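PDB 3SIM: protein, Family 18 Chitinase from Crocus vernus, which probably hydrolyses the beta-1,4 bonds of chitin, as a TIM-barrel enzyme of glycoside hydrolase family 18. Local coordinates for residues A[4-9]-A[251-256]; A[14-19]-A[58-63]; A[31-36]-A[54-59]. One frame throughout, in Å; residues are numbered along the deposited sequence.

Overall arrangement
All three contacts belong to one TIM barrel. Contact 1 is buried and closes the barrel, joining its first strand to its last. Contact 3 ties strand 28-37, the neighbour of strand 2-7, to the chain leading toward helix 63-72, and is partly buried, with no exposed residues touching. Contact 2 joins two loops further out; its centre is about 17 Å from the centre of the chain. It too is partly buried, with Gly-14 and Lys-16 exposed. Backbone bonds and a ring stack dominate contact 1. Contact 3 has one direct backbone bond and a packed indole. Contact 2 relies on apolar touches and a bridging water. Contacts 2 and 3 share Ser-58 and Ser-59 and pack together.

Contact 1 of 3, residues A[4-9]-A[251-256]; sequences VEYIGY and AVWTAD
Strand 4-7 and strand 251-253 are the first and last strands of the TIM barrel, and their parallel pairing closes it. Val-252 N donates to Val-4 O at 2.8 Å. Tyr-6 N then donates to Val-252 O at 3.0 Å. Past the strand, Ala-255 N donates to Tyr-6 O at 2.9 Å, nearly straight (170°). The Tyr-6 ring lies flat on the five-membered ring of Trp-253. Their centroids are 3.8 Å apart and the planes differ by 17°, with NE1 of Trp-253 over the middle of the tyrosine ring. Lys-188 makes a cation-pi contact with Trp-253. A cis peptide joins Trp-253 to Thr-254, as is known at this tryptophan in family 18 chitinases. Thr-254 is the N-cap of the short helix that follows. Its OG1 sits between the backbone N and the carbonyl carbon (chi1 69°), where it donates to Tyr-9 O at 2.8 Å and weakly accepts from Asp-256 N. Asp-256 OD1 takes two weak bonds, from Gly-8 N at 2.7 Å and from Tyr-9 N at 3.2 Å. Its OD2 is hydrogen-bonded to Ser-13 OG. Side chains just after the last strand thus hold the turn that follows strand 4-7, in part through weak bonds. Tyr-6 OH bonds to Ser-160 and Asn-184, and weakly to Asp-123, an aspartate of the DxxDxDxE signature of the family. This places the stacked pair in the likely substrate cleft. Strand 28-37 flanks strand 4-7, and strand 215-220 flanks strand 251-253.

Contact 2 of 3, residues A[14-19]-A[58-63]; sequences GVKFSD and SSILGP
Phe-17 has its CG anti to the carbonyl carbon (chi1 -66°), which swings the ring toward Leu-61. Leu-61 has CG in the same relation to its own backbone (chi1 -42°), and its CD2 methyl comes down over the middle of the ring. CD2 of Leu-61 lies 3.8 Å from the Phe-17 ring centroid, a CH-pi contact close to the ring normal. Leu-61 CB also meets the ring, 3.9 Å from Phe-17 CZ. Ile-60 uses its CG2 branch. That methyl touches Val-15 O at 3.7 Å and Lys-16 CG at 3.9 Å. No direct hydrogen bond crosses here; a water does the joining, accepting from Phe-17 N at 3.0 Å and donating to Ile-60 O at 3.0 Å. In this barrel a long loop with a 3-10 turn at 17-19, and no longer helix, connects strands 2-7 and 28-37. The loop packs on the one that leads into helix 63-72. Phe-17 fills the space between that helix and Leu-33 of the barrel wall, and its ring also meets Phe-31 edge-to-face. Replacing Phe-17 with an alanine would probably leave Leu-61 CD2 without its ring face and open a gap beside Leu-33 and helix 63-72. The turn is braced from within, since Lys-16 N donates to Asp-19 OD2 at 3.1 Å, from above the carboxylate plane.

Contact 3 of 3, residues A[31-36]-A[54-59]; sequences FVLSFA and VFWDSS
Val-54 faces Ala-36 in an antiparallel, non-hydrogen-bonded pair with CA atoms 4.7 Å apart. Phe-55 makes the direct backbone bond of the contact. Its N donates to Phe-35 O at 2.9 Å with an angle of 152°. Strand 28-37 is the second strand of the TIM barrel, and a cis peptide links its Ser-34 to Phe-35, a feature also known from other family 18 enzymes. The Phe-35 side chain touches Asp-125, part of the family's DxxDxDxE signature. A water joins the two backbones a second time. It donates to Ser-34 O at 2.7 Å, and more weakly to Phe-55 O. Trp-56 carries most of the apolar contact. Its CG sits between the backbone N and the carbonyl carbon (chi1 71°), a rotation that turns the indole back against strand 31-36. One face of the six-membered ring takes Leu-33 CB, 4.0 Å from the ring centroid and almost on its normal. Leu-33 CD1 follows at 3.6 Å from Trp-56 CZ2. CG1 of Val-54, two residues back, lies over the opposite face, so the indole is sandwiched between the two aliphatic side chains. The ring edge runs along the strand backbone. Trp-56 CE3 is 3.3 Å from Phe-35 O, and Ala-36 N lies near the ring plane. Ala-36 CB adds a methyl contact 4.2 Å from Trp-56 CZ3. Trp-56 NE1 donates a hydrogen bond to Leu-61 O, in the loop that leads into helix 63-72, and the Tyr-117 ring meets the indole edge-to-face.

Contact 1 of 3, residues A[4-9]-A[251-256]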
ATOM      1  N   VAL A   4      -7.115   5.482   1.699  1.00  9.37           N
ATOM      2  CA  VAL A   4      -6.454   4.201   1.776  1.00  8.81           C
ATOM      3  C   VAL A   4      -5.956   3.867   3.211  1.00  9.90           C
ATOM      4  O   VAL A   4      -5.205   4.568   3.783  1.00  9.02           O
ATOM      5  CB  VAL A   4      -5.301   4.145   0.797  1.00  9.10           C
ATOM      6  CG1 VAL A   4      -4.728   2.815   0.764  1.00  6.46           C
ATOM      7  CG2 VAL A   4      -5.700   4.575  -0.560  1.00 10.07           C
ATOM      8  N   GLU A   5      -6.446   2.766   3.734  1.00  9.24           N
ATOM      9  CA  GLU A   5      -6.122   2.218   5.040  1.00  9.54           C
ATOM     10  C   GLU A   5      -5.355   0.891   5.024  1.00  8.47           C
ATOM     11  O   GLU A   5      -5.918  -0.120   4.761  1.00  8.47           O
ATOM     12  CB  GLU A   5      -7.391   2.074   5.882  1.00  9.58           C
ATOM     13  CG  GLU A   5      -7.220   1.690   7.316  1.00 10.61           C
ATOM     14  CD  GLU A   5      -6.823   2.879   8.279  1.00 12.19           C
ATOM     15  OE1 GLU A   5      -6.696   3.985   7.852  1.00 11.88           O
ATOM     16  OE2 GLU A   5      -6.638   2.685   9.442  1.00  8.91           O
ATOM     17  N   TYR A   6      -4.064   0.914   5.320  1.00  9.34           N
ATOM     18  CA  TYR A   6      -3.313  -0.333   5.490  1.00  8.35           C
ATOM     19  C   TYR A   6      -3.782  -1.129   6.765  1.00  8.32           C
ATOM     20  O   TYR A   6      -4.085  -0.531   7.721  1.00  8.73           O
ATOM     21  CB  TYR A   6      -1.803  -0.136   5.421  1.00  7.86           C
ATOM     22  CG  TYR A   6      -1.293   0.226   4.037  1.00  9.95           C
ATOM     23  CD1 TYR A   6      -0.690  -0.688   3.222  1.00  7.94           C
ATOM     24  CD2 TYR A   6      -1.531   1.461   3.510  1.00  9.12           C
ATOM     25  CE1 TYR A   6      -0.254  -0.318   1.951  1.00 11.80           C
ATOM     26  CE2 TYR A   6      -1.139   1.818   2.277  1.00  8.97           C
ATOM     27  CZ  TYR A   6      -0.500   0.945   1.486  1.00 10.09           C
ATOM     28  OH  TYR A   6      -0.115   1.339   0.270  1.00 13.16           O
ATOM     29  N   ILE A   7      -3.876  -2.434   6.675  1.00  8.67           N
ATOM     30  CA  ILE A   7      -4.356  -3.277   7.757  1.00  8.68           C
ATOM     31  C   ILE A   7      -3.829  -4.724   7.730  1.00  8.72           C
ATOM     32  O   ILE A   7      -3.633  -5.330   6.718  1.00  6.88           O
ATOM     33  CB  ILE A   7      -5.939  -3.282   7.865  1.00  8.28           C
ATOM     34  CG1 ILE A   7      -6.460  -4.052   9.103  1.00 10.65           C
ATOM     35  CG2 ILE A   7      -6.528  -3.887   6.708  1.00  6.52           C
ATOM     36  CD1 ILE A   7      -7.794  -3.793   9.433  1.00 10.47           C
ATOM     37  N   GLY A   8      -3.701  -5.240   8.937  1.00  9.85           N
ATOM     38  CA  GLY A   8      -3.059  -6.479   9.267  1.00 10.37           C
ATOM     39  C   GLY A   8      -1.578  -6.599   9.664  1.00 10.87           C
ATOM     40  O   GLY A   8      -1.133  -7.666   9.805  1.00 11.81           O
ATOM     41  N   TYR A   9      -0.879  -5.477   9.784  1.00 10.88           N
ATOM     42  CA  TYR A   9       0.469  -5.353  10.264  1.00 11.92           C
ATOM     43  C   TYR A   9       0.633  -4.010  11.027  1.00 11.88           C
ATOM     44  O   TYR A   9       0.126  -3.035  10.603  1.00 11.74           O
ATOM     45  CB  TYR A   9       1.442  -5.454   9.103  1.00 12.43           C
ATOM     46  CG  TYR A   9       2.880  -5.683   9.491  1.00 16.13           C
ATOM     47  CD1 TYR A   9       3.380  -6.933   9.638  1.00 17.11           C
ATOM     48  CD2 TYR A   9       3.700  -4.640   9.715  1.00 21.09           C
ATOM     49  CE1 TYR A   9       4.634  -7.126   9.996  1.00 24.82           C
ATOM     50  CE2 TYR A   9       4.962  -4.810  10.054  1.00 24.14           C
ATOM     51  CZ  TYR A   9       5.437  -6.046  10.204  1.00 24.41           C
ATOM     52  OH  TYR A   9       6.706  -6.174  10.543  1.00 30.28           O
ATOM     53  N   ALA A 251      -3.330   8.276   2.417  1.00  7.44           N
ATOM     54  CA  ALA A 251      -3.025   6.916   2.838  1.00  7.05           C
ATOM     55  C   ALA A 251      -2.505   6.787   4.308  1.00  7.67           C
ATOM     56  O   ALA A 251      -1.638   7.497   4.743  1.00  6.39           O
ATOM     57  CB  ALA A 251      -2.062   6.324   1.908  1.00  5.96           C
ATOM     58  N   VAL A 252      -3.004   5.832   5.026  1.00  7.40           N
ATOM     59  CA  VAL A 252      -2.627   5.663   6.402  1.00  7.49           C
ATOM     60  C   VAL A 252      -1.971   4.263   6.749  1.00  8.11           C
ATOM     61  O   VAL A 252      -2.478   3.254   6.362  1.00  9.12           O
ATOM     62  CB  VAL A 252      -3.832   5.951   7.306  1.00  8.74           C
ATOM     63  CG1 VAL A 252      -3.503   5.718   8.753  1.00  9.38           C
ATOM     64  CG2 VAL A 252      -4.424   7.310   7.078  1.00  6.11           C
ATOM     65  N   TRP A 253      -0.847   4.264   7.454  1.00  7.83           N
ATOM     66  CA  TRP A 253      -0.134   3.115   7.992  1.00  8.58           C
ATOM     67  C   TRP A 253      -0.179   3.170   9.561  1.00  8.27           C
ATOM     68  O   TRP A 253       0.463   3.944  10.143  1.00  6.69           O
ATOM     69  CB  TRP A 253       1.317   3.109   7.455  1.00  9.27           C
ATOM     70  CG  TRP A 253       1.575   2.556   6.078  1.00 10.70           C
ATOM     71  CD1 TRP A 253       1.877   1.282   5.768  1.00 14.85           C
ATOM     72  CD2 TRP A 253       1.587   3.266   4.842  1.00 12.25           C
ATOM     73  NE1 TRP A 253       2.027   1.139   4.442  1.00 15.90           N
ATOM     74  CE2 TRP A 253       1.873   2.349   3.843  1.00 10.28           C
ATOM     75  CE3 TRP A 253       1.374   4.588   4.485  1.00 13.55           C
ATOM     76  CZ2 TRP A 253       1.954   2.708   2.520  1.00 14.36           C
ATOM     77  CZ3 TRP A 253       1.442   4.929   3.166  1.00 14.35           C
ATOM     78  CH2 TRP A 253       1.740   3.996   2.205  1.00 11.83           C
ATOM     79  N   THR A 254      -1.002   2.393  10.227  1.00  8.75           N
ATOM     80  CA  THR A 254      -1.869   1.366   9.721  1.00  8.61           C
ATOM     81  C   THR A 254      -3.056   1.280  10.707  1.00  9.71           C
ATOM     82  O   THR A 254      -2.995   1.864  11.759  1.00  9.48           O
ATOM     83  CB  THR A 254      -1.177  -0.060   9.728  1.00  8.89           C
ATOM     84  OG1 THR A 254      -1.000  -0.494  11.056  1.00  7.52           O
ATOM     85  CG2 THR A 254       0.147  -0.110   8.938  1.00  4.86           C
ATOM     86  N   ALA A 255      -4.096   0.523  10.385  1.00  9.28           N
ATOM     87  CA  ALA A 255      -5.223   0.374  11.319  1.00  9.87           C
ATOM     88  C   ALA A 255      -4.735  -0.269  12.668  1.00  9.80           C
ATOM     89  O   ALA A 255      -5.194   0.021  13.718  1.00  9.65           O
ATOM     90  CB  ALA A 255      -6.316  -0.420  10.704  1.00  8.76           C
ATOM     91  N   ASP A 256      -3.761  -1.132  12.536  1.00 10.05           N
ATOM     92  CA  ASP A 256      -3.228  -1.867  13.627  1.00 11.42           C
ATOM     93  C   ASP A 256      -2.562  -0.963  14.686  1.00 12.81           C
ATOM     94  O   ASP A 256      -2.783  -1.150  15.818  1.00 12.89           O
ATOM     95  CB  ASP A 256      -2.329  -2.967  13.102  1.00 10.59           C
ATOM     96  CG  ASP A 256      -3.053  -3.880  12.126  1.00 12.21           C
ATOM     97  OD1 ASP A 256      -3.203  -3.550  10.980  1.00 10.73           O
ATOM     98  OD2 ASP A 256      -3.534  -4.859  12.554  1.00 12.48           O
TER

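Contact 2 of 3, residues A[14-19]-A[58-63]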
ATOM      1  N   GLY A  14      -5.268  -7.578  16.755  1.00 10.93           N
ATOM      2  CA  GLY A  14      -6.643  -7.938  16.835  1.00 12.92           C
ATOM      3  C   GLY A  14      -7.645  -7.051  16.113  1.00 13.43           C
ATOM      4  O   GLY A  14      -8.787  -7.321  16.170  1.00 14.05           O
ATOM      5  N   VAL A  15      -7.192  -6.011  15.434  1.00 13.01           N
ATOM      6  CA  VAL A  15      -8.075  -5.073  14.758  1.00 12.19           C
ATOM      7  C   VAL A  15      -8.870  -5.676  13.589  1.00 11.92           C
ATOM      8  O   VAL A  15      -8.355  -6.219  12.719  1.00 11.94           O
ATOM      9  CB  VAL A  15      -7.337  -3.752  14.362  1.00 13.34           C
ATOM     10  CG1 VAL A  15      -8.260  -2.800  13.544  1.00 14.01           C
ATOM     11  CG2 VAL A  15      -6.801  -3.099  15.554  1.00 11.38           C
ATOM     12  N   LYS A  16     -10.166  -5.526  13.650  1.00 12.39           N
ATOM     13  CA  LYS A  16     -11.098  -5.918  12.614  1.00 12.24           C
ATOM     14  C   LYS A  16     -11.463  -4.819  11.664  1.00 11.50           C
ATOM     15  O   LYS A  16     -11.375  -3.728  12.030  1.00 11.46           O
ATOM     16  CB  LYS A  16     -12.356  -6.400  13.259  1.00 12.64           C
ATOM     17  CG  LYS A  16     -12.253  -7.763  13.653  1.00 16.76           C
ATOM     18  CD  LYS A  16     -12.443  -7.860  15.019  1.00 23.46           C
ATOM     19  CE  LYS A  16     -13.863  -8.077  15.245  1.00 24.73           C
ATOM     20  NZ  LYS A  16     -14.077  -8.653  16.547  1.00 30.63           N
ATOM     21  N   PHE A  17     -11.968  -5.142  10.490  1.00 11.41           N
ATOM     22  CA  PHE A  17     -12.365  -4.146   9.506  1.00 12.79           C
ATOM     23  C   PHE A  17     -13.445  -3.223  10.140  1.00 13.35           C
ATOM     24  O   PHE A  17     -13.422  -2.005  10.027  1.00 12.68           O
ATOM     25  CB  PHE A  17     -12.972  -4.790   8.243  1.00 10.42           C
ATOM     26  CG  PHE A  17     -12.033  -5.642   7.391  1.00 12.10           C
ATOM     27  CD1 PHE A  17     -11.027  -5.102   6.623  1.00 10.58           C
ATOM     28  CD2 PHE A  17     -12.273  -6.995   7.254  1.00 10.06           C
ATOM     29  CE1 PHE A  17     -10.271  -5.921   5.813  1.00 11.46           C
ATOM     30  CE2 PHE A  17     -11.507  -7.771   6.467  1.00 10.53           C
ATOM     31  CZ  PHE A  17     -10.506  -7.241   5.749  1.00 11.58           C
ATOM     32  N   SER A  18     -14.351  -3.863  10.859  1.00 14.61           N
ATOM     33  CA  SER A  18     -15.457  -3.224  11.536  1.00 15.44           C
ATOM     34  C   SER A  18     -15.046  -2.327  12.705  1.00 16.22           C
ATOM     35  O   SER A  18     -15.823  -1.582  13.168  1.00 16.05           O
ATOM     36  CB  SER A  18     -16.562  -4.193  11.923  1.00 15.76           C
ATOM     37  OG  SER A  18     -16.183  -5.038  12.939  1.00 18.24           O
ATOM     38  N   ASP A  19     -13.839  -2.476  13.193  1.00 15.05           N
ATOM     39  CA  ASP A  19     -13.304  -1.555  14.142  1.00 14.53           C
ATOM     40  C   ASP A  19     -12.983  -0.144  13.566  1.00 13.72           C
ATOM     41  O   ASP A  19     -12.876   0.792  14.280  1.00 12.79           O
ATOM     42  CB  ASP A  19     -12.115  -2.119  14.895  1.00 15.44           C
ATOM     43  CG  ASP A  19     -12.448  -3.319  15.755  1.00 17.64           C
ATOM     44  OD1 ASP A  19     -13.547  -3.519  16.208  1.00 16.91           O
ATOM     45  OD2 ASP A  19     -11.562  -4.058  15.950  1.00 20.58           O
ATOM     46  N   SER A  58      -5.886 -14.602   8.661  1.00 13.38           N
ATOM     47  CA  SER A  58      -7.109 -14.943   7.969  1.00 14.20           C
ATOM     48  C   SER A  58      -8.298 -15.207   8.879  1.00 15.05           C
ATOM     49  O   SER A  58      -9.369 -15.046   8.499  1.00 14.85           O
ATOM     50  CB  SER A  58      -6.942 -16.057   6.951  1.00 14.43           C
ATOM     51  OG  SER A  58      -6.692 -17.295   7.482  1.00 13.57           O
ATOM     52  N   SER A  59      -8.052 -15.579  10.107  1.00 15.31           N
ATOM     53  CA  SER A  59      -9.131 -15.722  11.024  1.00 15.91           C
ATOM     54  C   SER A  59      -9.791 -14.426  11.506  1.00 16.43           C
ATOM     55  O   SER A  59     -10.844 -14.424  12.022  1.00 16.23           O
ATOM     56  CB  SER A  59      -8.776 -16.639  12.141  1.00 16.12           C
ATOM     57  OG  SER A  59      -8.285 -15.911  13.168  0.50 20.04           O
ATOM     58  N   ILE A  60      -9.067 -13.349  11.397  1.00 15.63           N
ATOM     59  CA  ILE A  60      -9.611 -12.037  11.655  1.00 16.10           C
ATOM     60  C   ILE A  60     -10.013 -11.272  10.367  1.00 15.11           C
ATOM     61  O   ILE A  60     -11.076 -10.760  10.276  1.00 15.96           O
ATOM     62  CB  ILE A  60      -8.654 -11.210  12.532  1.00 15.26           C
ATOM     63  CG1 ILE A  60      -8.503 -11.840  13.910  1.00 18.76           C
ATOM     64  CG2 ILE A  60      -9.101  -9.823  12.725  1.00 16.11           C
ATOM     65  CD1 ILE A  60      -7.239 -11.557  14.471  1.00 18.46           C
ATOM     66  N   LEU A  61      -9.104 -11.180   9.416  1.00 14.04           N
ATOM     67  CA  LEU A  61      -9.355 -10.670   8.075  1.00 12.83           C
ATOM     68  C   LEU A  61      -9.560 -11.768   6.984  1.00 12.54           C
ATOM     69  O   LEU A  61      -8.683 -12.031   6.217  1.00 12.92           O
ATOM     70  CB  LEU A  61      -8.247  -9.706   7.697  1.00 11.56           C
ATOM     71  CG  LEU A  61      -7.874  -8.787   8.856  1.00 12.38           C
ATOM     72  CD1 LEU A  61      -6.615  -8.094   8.636  1.00  9.95           C
ATOM     73  CD2 LEU A  61      -8.975  -7.862   9.201  1.00 11.61           C
ATOM     74  N   GLY A  62     -10.708 -12.410   6.994  1.00 11.08           N
ATOM     75  CA  GLY A  62     -11.045 -13.393   6.030  1.00 11.93           C
ATOM     76  C   GLY A  62     -12.060 -13.026   4.959  1.00 12.08           C
ATOM     77  O   GLY A  62     -12.612 -11.956   4.951  1.00 12.21           O
ATOM     78  N   PRO A  63     -12.329 -14.023   4.117  1.00 12.87           N
ATOM     79  CA  PRO A  63     -13.263 -13.913   3.017  1.00 12.94           C
ATOM     80  C   PRO A  63     -14.679 -13.514   3.486  1.00 13.39           C
ATOM     81  O   PRO A  63     -15.198 -12.652   2.909  1.00 13.22           O
ATOM     82  CB  PRO A  63     -13.218 -15.317   2.398  1.00 13.34           C
ATOM     83  CG  PRO A  63     -11.948 -15.794   2.693  1.00 11.79           C
ATOM     84  CD  PRO A  63     -11.524 -15.233   3.964  1.00 12.12           C
TER
HETATM   85  O   HOH W   1     -12.409  -8.119  10.334  1.00 11.67           O

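Contact 3 of 3, residues A[31-36]-A[54-59]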
ATOM      1  N   PHE A  31      -9.402  -0.560   1.884  1.00  8.07           N
ATOM      2  CA  PHE A  31      -8.607  -1.404   2.773  1.00  7.57           C
ATOM      3  C   PHE A  31      -7.416  -2.018   2.013  1.00  9.40           C
ATOM      4  O   PHE A  31      -7.569  -2.399   0.890  1.00 10.23           O
ATOM      5  CB  PHE A  31      -9.449  -2.461   3.494  1.00  7.91           C
ATOM      6  CG  PHE A  31     -10.267  -1.929   4.667  1.00  9.02           C
ATOM      7  CD1 PHE A  31     -11.636  -1.879   4.610  1.00  9.06           C
ATOM      8  CD2 PHE A  31      -9.681  -1.503   5.805  1.00  6.19           C
ATOM      9  CE1 PHE A  31     -12.358  -1.388   5.669  1.00  8.10           C
ATOM     10  CE2 PHE A  31     -10.390  -1.032   6.825  1.00  7.77           C
ATOM     11  CZ  PHE A  31     -11.732  -0.971   6.768  1.00  6.30           C
ATOM     12  N   VAL A  32      -6.232  -2.042   2.600  1.00  7.94           N
ATOM     13  CA  VAL A  32      -5.105  -2.754   2.008  1.00  7.64           C
ATOM     14  C   VAL A  32      -4.441  -3.841   2.920  1.00  8.85           C
ATOM     15  O   VAL A  32      -3.765  -3.536   3.877  1.00  7.47           O
ATOM     16  CB  VAL A  32      -4.027  -1.768   1.356  1.00  8.60           C
ATOM     17  CG1 VAL A  32      -2.891  -2.498   0.782  1.00  5.07           C
ATOM     18  CG2 VAL A  32      -4.632  -0.806   0.415  1.00  7.72           C
ATOM     19  N   LEU A  33      -4.667  -5.095   2.604  1.00  7.58           N
ATOM     20  CA  LEU A  33      -4.210  -6.207   3.451  1.00  8.97           C
ATOM     21  C   LEU A  33      -2.651  -6.385   3.458  1.00  8.20           C
ATOM     22  O   LEU A  33      -2.060  -6.511   2.447  1.00  8.28           O
ATOM     23  CB  LEU A  33      -4.899  -7.506   3.044  1.00  7.41           C
ATOM     24  CG  LEU A  33      -6.408  -7.638   3.140  1.00  9.89           C
ATOM     25  CD1 LEU A  33      -6.934  -8.832   2.424  1.00  7.51           C
ATOM     26  CD2 LEU A  33      -6.824  -7.643   4.588  1.00  9.44           C
ATOM     27  N   SER A  34      -2.047  -6.397   4.616  1.00  7.26           N
ATOM     28  CA  SER A  34      -0.615  -6.503   4.686  1.00  9.23           C
ATOM     29  C   SER A  34      -0.085  -7.669   5.514  1.00  8.35           C
ATOM     30  O   SER A  34      -0.290  -7.698   6.677  1.00  7.70           O
ATOM     31  CB  SER A  34      -0.014  -5.202   5.242  1.00  9.40           C
ATOM     32  OG  SER A  34      -0.834  -4.097   5.157  1.00 11.30           O
ATOM     33  N   PHE A  35       0.622  -8.608   4.930  1.00  8.49           N
ATOM     34  CA  PHE A  35       1.070  -8.696   3.571  1.00  8.34           C
ATOM     35  C   PHE A  35       0.932 -10.140   2.980  1.00  9.64           C
ATOM     36  O   PHE A  35       0.813 -11.089   3.677  1.00  9.07           O
ATOM     37  CB  PHE A  35       2.546  -8.301   3.475  1.00  8.14           C
ATOM     38  CG  PHE A  35       2.857  -6.890   3.869  1.00  8.02           C
ATOM     39  CD1 PHE A  35       2.866  -5.901   2.950  1.00  4.72           C
ATOM     40  CD2 PHE A  35       3.167  -6.575   5.162  1.00  9.53           C
ATOM     41  CE1 PHE A  35       3.161  -4.643   3.297  1.00  8.44           C
ATOM     42  CE2 PHE A  35       3.463  -5.290   5.519  1.00 10.77           C
ATOM     43  CZ  PHE A  35       3.459  -4.325   4.587  1.00 10.00           C
ATOM     44  N   ALA A  36       0.961 -10.226   1.673  1.00  9.92           N
ATOM     45  CA  ALA A  36       1.268 -11.433   0.967  1.00  9.51           C
ATOM     46  C   ALA A  36       2.727 -11.349   0.539  1.00 10.54           C
ATOM     47  O   ALA A  36       3.127 -10.377  -0.007  1.00 10.56           O
ATOM     48  CB  ALA A  36       0.389 -11.618  -0.202  1.00  8.67           C
ATOM     49  N   VAL A  54       0.173 -16.059   2.567  1.00 10.76           N
ATOM     50  CA  VAL A  54      -0.606 -15.095   3.301  1.00 11.38           C
ATOM     51  C   VAL A  54      -0.022 -14.812   4.710  1.00 12.19           C
ATOM     52  O   VAL A  54       0.015 -15.677   5.465  1.00 13.45           O
ATOM     53  CB  VAL A  54      -2.074 -15.557   3.398  1.00 11.49           C
ATOM     54  CG1 VAL A  54      -2.836 -14.812   4.437  1.00 11.33           C
ATOM     55  CG2 VAL A  54      -2.766 -15.466   2.078  1.00  9.67           C
ATOM     56  N   PHE A  55       0.453 -13.612   5.005  1.00 12.08           N
ATOM     57  CA  PHE A  55       1.043 -13.328   6.321  1.00 11.82           C
ATOM     58  C   PHE A  55       0.212 -12.527   7.320  1.00 11.87           C
ATOM     59  O   PHE A  55       0.582 -12.341   8.424  1.00 11.48           O
ATOM     60  CB  PHE A  55       2.467 -12.820   6.192  1.00 12.42           C
ATOM     61  CG  PHE A  55       3.456 -13.863   5.773  1.00 14.28           C
ATOM     62  CD1 PHE A  55       3.641 -14.137   4.468  1.00 14.87           C
ATOM     63  CD2 PHE A  55       4.196 -14.570   6.682  1.00 14.86           C
ATOM     64  CE1 PHE A  55       4.498 -15.079   4.079  1.00 16.99           C
ATOM     65  CE2 PHE A  55       5.085 -15.503   6.283  1.00 13.78           C
ATOM     66  CZ  PHE A  55       5.227 -15.771   4.987  1.00 15.62           C
ATOM     67  N   TRP A  56      -0.920 -12.029   6.860  1.00 10.83           N
ATOM     68  CA  TRP A  56      -1.938 -11.537   7.760  1.00 10.84           C
ATOM     69  C   TRP A  56      -2.750 -12.674   8.308  1.00 11.74           C
ATOM     70  O   TRP A  56      -2.663 -13.769   7.824  1.00 11.09           O
ATOM     71  CB  TRP A  56      -2.878 -10.474   7.162  1.00 10.28           C
ATOM     72  CG  TRP A  56      -3.838 -10.936   6.161  1.00  8.22           C
ATOM     73  CD1 TRP A  56      -5.115 -11.287   6.362  1.00  7.71           C
ATOM     74  CD2 TRP A  56      -3.598 -11.099   4.794  1.00  7.60           C
ATOM     75  NE1 TRP A  56      -5.693 -11.673   5.215  1.00 10.25           N
ATOM     76  CE2 TRP A  56      -4.782 -11.556   4.219  1.00  7.76           C
ATOM     77  CE3 TRP A  56      -2.497 -10.879   3.976  1.00  8.12           C
ATOM     78  CZ2 TRP A  56      -4.889 -11.806   2.891  1.00 10.25           C
ATOM     79  CZ3 TRP A  56      -2.608 -11.130   2.682  1.00  8.39           C
ATOM     80  CH2 TRP A  56      -3.786 -11.598   2.138  1.00  8.94           C
ATOM     81  N   ASP A  57      -3.535 -12.358   9.308  1.00 11.97           N
ATOM     82  CA  ASP A  57      -4.344 -13.337  10.025  1.00 13.61           C
ATOM     83  C   ASP A  57      -5.754 -13.524   9.405  1.00 12.95           C
ATOM     84  O   ASP A  57      -6.648 -12.758   9.632  1.00 14.06           O
ATOM     85  CB  ASP A  57      -4.348 -13.000  11.538  1.00 11.66           C
ATOM     86  CG  ASP A  57      -5.065 -14.052  12.412  1.00 14.30           C
ATOM     87  OD1 ASP A  57      -5.743 -14.893  11.938  1.00 14.51           O
ATOM     88  OD2 ASP A  57      -4.943 -13.963  13.582  1.00 14.16           O
ATOM     89  N   SER A  58      -5.886 -14.602   8.661  1.00 13.38           N
ATOM     90  CA  SER A  58      -7.109 -14.943   7.969  1.00 14.20           C
ATOM     91  C   SER A  58      -8.298 -15.207   8.879  1.00 15.05           C
ATOM     92  O   SER A  58      -9.369 -15.046   8.499  1.00 14.85           O
ATOM     93  CB  SER A  58      -6.942 -16.057   6.951  1.00 14.43           C
ATOM     94  OG  SER A  58      -6.692 -17.295   7.482  1.00 13.57           O
ATOM     95  N   SER A  59      -8.052 -15.579  10.107  1.00 15.31           N
ATOM     96  CA  SER A  59      -9.131 -15.722  11.024  1.00 15.91           C
ATOM     97  C   SER A  59      -9.791 -14.426  11.506  1.00 16.43           C
ATOM     98  O   SER A  59     -10.844 -14.424  12.022  1.00 16.23           O
ATOM     99  CB  SER A  59      -8.776 -16.639  12.141  1.00 16.12           C
ATOM    100  OG  SER A  59      -8.285 -15.911  13.168  0.50 20.04           O
TER
HETATM  101  O   HOH W   2       1.441  -9.381   7.814  1.00 10.23           O